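Local atomic coordinates of putative cytochrome P450 YjiB (Bacillus subtilis subsp. subtilis, PDB entry 4RM4), a protein that binds heme and probably acts as a cytochrome P450 monooxygenase, inserting one oxygen atom from molecular oxygen into organic substrates. Residues S127-V132 with S368-M373. Residues are numbered along the deposited sequence; the frame is centred on the assembly and turned at random.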
loop_
_atom_site.group_PDB
_atom_site.type_symbol
_atom_site.label_atom_id
_atom_site.label_comp_id
_atom_site.label_asym_id
_atom_site.label_seq_id
_atom_site.Cartn_x
_atom_site.Cartn_y
_atom_site.Cartn_z
ATOM N N SER A 127 16.156 24.555 3.062
ATOM C CA SER A 127 17.380 23.823 3.347
ATOM C C SER A 127 17.057 22.552 4.121
ATOM O O SER A 127 17.856 21.613 4.161
ATOM C CB SER A 127 18.358 24.696 4.138
ATOM O OG SER A 127 17.886 24.944 5.452
ATOM N N GLU A 128 15.879 22.545 4.739
ATOM C CA GLU A 128 15.382 21.389 5.480
ATOM C C GLU A 128 13.873 21.254 5.295
ATOM O O GLU A 128 13.151 22.248 5.178
ATOM C CB GLU A 128 15.718 21.510 6.971
ATOM C CG GLU A 128 15.151 20.395 7.859
ATOM C CD GLU A 128 13.787 20.739 8.462
ATOM O OE1 GLU A 128 13.353 21.904 8.341
ATOM O OE2 GLU A 128 13.150 19.844 9.060
ATOM N N PHE A 129 13.398 20.017 5.261
ATOM C CA PHE A 129 11.965 19.778 5.174
ATOM C C PHE A 129 11.636 18.343 5.537
ATOM O O PHE A 129 12.510 17.468 5.525
ATOM C CB PHE A 129 11.435 20.111 3.776
ATOM C CG PHE A 129 12.083 19.322 2.676
ATOM C CD1 PHE A 129 13.182 19.823 1.993
ATOM C CD2 PHE A 129 11.593 18.078 2.321
ATOM C CE1 PHE A 129 13.777 19.092 0.972
ATOM C CE2 PHE A 129 12.180 17.348 1.304
ATOM C CZ PHE A 129 13.276 17.855 0.631
ATOM N N ASP A 130 10.372 18.120 5.881
ATOM C CA ASP A 130 9.860 16.796 6.201
ATOM C C ASP A 130 9.331 16.170 4.914
ATOM O O ASP A 130 8.360 16.650 4.330
ATOM C CB ASP A 130 8.750 16.921 7.253
ATOM C CG ASP A 130 8.083 15.589 7.594
ATOM O OD1 ASP A 130 7.038 15.634 8.277
ATOM O OD2 ASP A 130 8.581 14.510 7.192
ATOM N N LEU A 131 9.990 15.109 4.455
ATOM C CA LEU A 131 9.587 14.439 3.227
ATOM C C LEU A 131 8.163 13.874 3.340
ATOM O O LEU A 131 7.421 13.822 2.358
ATOM C CB LEU A 131 10.584 13.327 2.907
ATOM C CG LEU A 131 10.823 12.982 1.447
ATOM C CD1 LEU A 131 10.968 14.256 0.623
ATOM C CD2 LEU A 131 12.081 12.136 1.369
ATOM N N VAL A 132 7.779 13.450 4.540
ATOM C CA VAL A 132 6.441 12.884 4.723
ATOM C C VAL A 132 5.389 13.992 4.643
ATOM O O VAL A 132 4.580 14.013 3.720
ATOM C CB VAL A 132 6.310 12.088 6.044
ATOM C CG1 VAL A 132 4.923 11.479 6.175
ATOM C CG2 VAL A 132 7.352 10.986 6.100
ATOM N N SER A 368 15.401 14.755 -9.062
ATOM C CA SER A 368 15.750 15.747 -10.079
ATOM C C SER A 368 15.787 17.164 -9.500
ATOM O O SER A 368 16.622 17.991 -9.885
ATOM C CB SER A 368 14.746 15.682 -11.240
ATOM O OG SER A 368 15.106 16.553 -12.298
ATOM N N ALA A 369 14.876 17.447 -8.571
ATOM C CA ALA A 369 14.773 18.785 -8.004
ATOM C C ALA A 369 15.898 19.101 -7.030
ATOM O O ALA A 369 16.200 20.272 -6.789
ATOM C CB ALA A 369 13.422 18.979 -7.324
ATOM N N PHE A 370 16.511 18.064 -6.469
ATOM C CA PHE A 370 17.506 18.254 -5.415
ATOM C C PHE A 370 18.829 17.571 -5.728
ATOM O O PHE A 370 18.894 16.345 -5.854
ATOM C CB PHE A 370 16.947 17.785 -4.072
ATOM C CG PHE A 370 15.765 18.588 -3.609
ATOM C CD1 PHE A 370 15.938 19.879 -3.138
ATOM C CD2 PHE A 370 14.482 18.072 -3.686
ATOM C CE1 PHE A 370 14.857 20.638 -2.724
ATOM C CE2 PHE A 370 13.389 18.826 -3.277
ATOM C CZ PHE A 370 13.581 20.114 -2.795
ATOM N N PRO A 371 19.895 18.369 -5.867
ATOM C CA PRO A 371 21.208 17.812 -6.206
ATOM C C PRO A 371 21.720 16.878 -5.115
ATOM O O PRO A 371 22.303 15.830 -5.410
ATOM C CB PRO A 371 22.096 19.057 -6.338
ATOM C CG PRO A 371 21.392 20.124 -5.568
ATOM C CD PRO A 371 19.930 19.837 -5.724
ATOM N N HIS A 372 21.491 17.249 -3.863
ATOM C CA HIS A 372 21.956 16.442 -2.744
ATOM C C HIS A 372 20.962 16.475 -1.587
ATOM O O HIS A 372 20.289 17.476 -1.354
ATOM C CB HIS A 372 23.337 16.913 -2.277
ATOM C CG HIS A 372 23.771 16.308 -0.977
ATOM N ND1 HIS A 372 24.388 15.078 -0.896
ATOM C CD2 HIS A 372 23.677 16.766 0.294
ATOM C CE1 HIS A 372 24.656 14.803 0.369
ATOM N NE2 HIS A 372 24.236 15.813 1.111
ATOM N N MET A 373 20.890 15.368 -0.859
ATOM C CA MET A 373 19.925 15.217 0.216
ATOM C C MET A 373 20.521 14.291 1.273
ATOM O O MET A 373 21.231 13.342 0.939
ATOM C CB MET A 373 18.633 14.636 -0.367
ATOM C CG MET A 373 17.427 14.707 0.516
ATOM S SD MET A 373 15.998 13.963 -0.298
ATOM C CE MET A 373 15.535 15.218 -1.482
#
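The rings of Phe-129 and Phe-370 advance on each other from opposite directions, and one face of Phe-370 receives CE1 of Phe-129, which lies 3.9 Å above the ring plane and is displaced toward the rim. Seen from Phe-129 the approach is oblique: the two planes are inclined at 34°, with centroids 5.3 Å apart. At the edge of Phe-129, near its plane, sits the methyl of Met-373, CE standing 4.1 Å from Phe-129 CZ, while Leu-131 CD1 from the same segment as Phe-129 also lies in plane at the rim. Here a three-stranded antiparallel sheet of the P450 fold, in which strand 128-130 joins the two C-terminal strands, with 389-395 in the middle, meets the end of helix 352-369: Phe-370 is the first residue to leave the helical path, and Met-373 directly precedes strand 374-380. Met-373 runs extended from the backbone until the turn about CG-SD (chi3 -76°) swings the methyl to the ring edge. All three touching residues are buried. Val-394 of the central strand touches both Phe-129 and Met-373, and Leu-256 of helix 226-257 packs on Met-373.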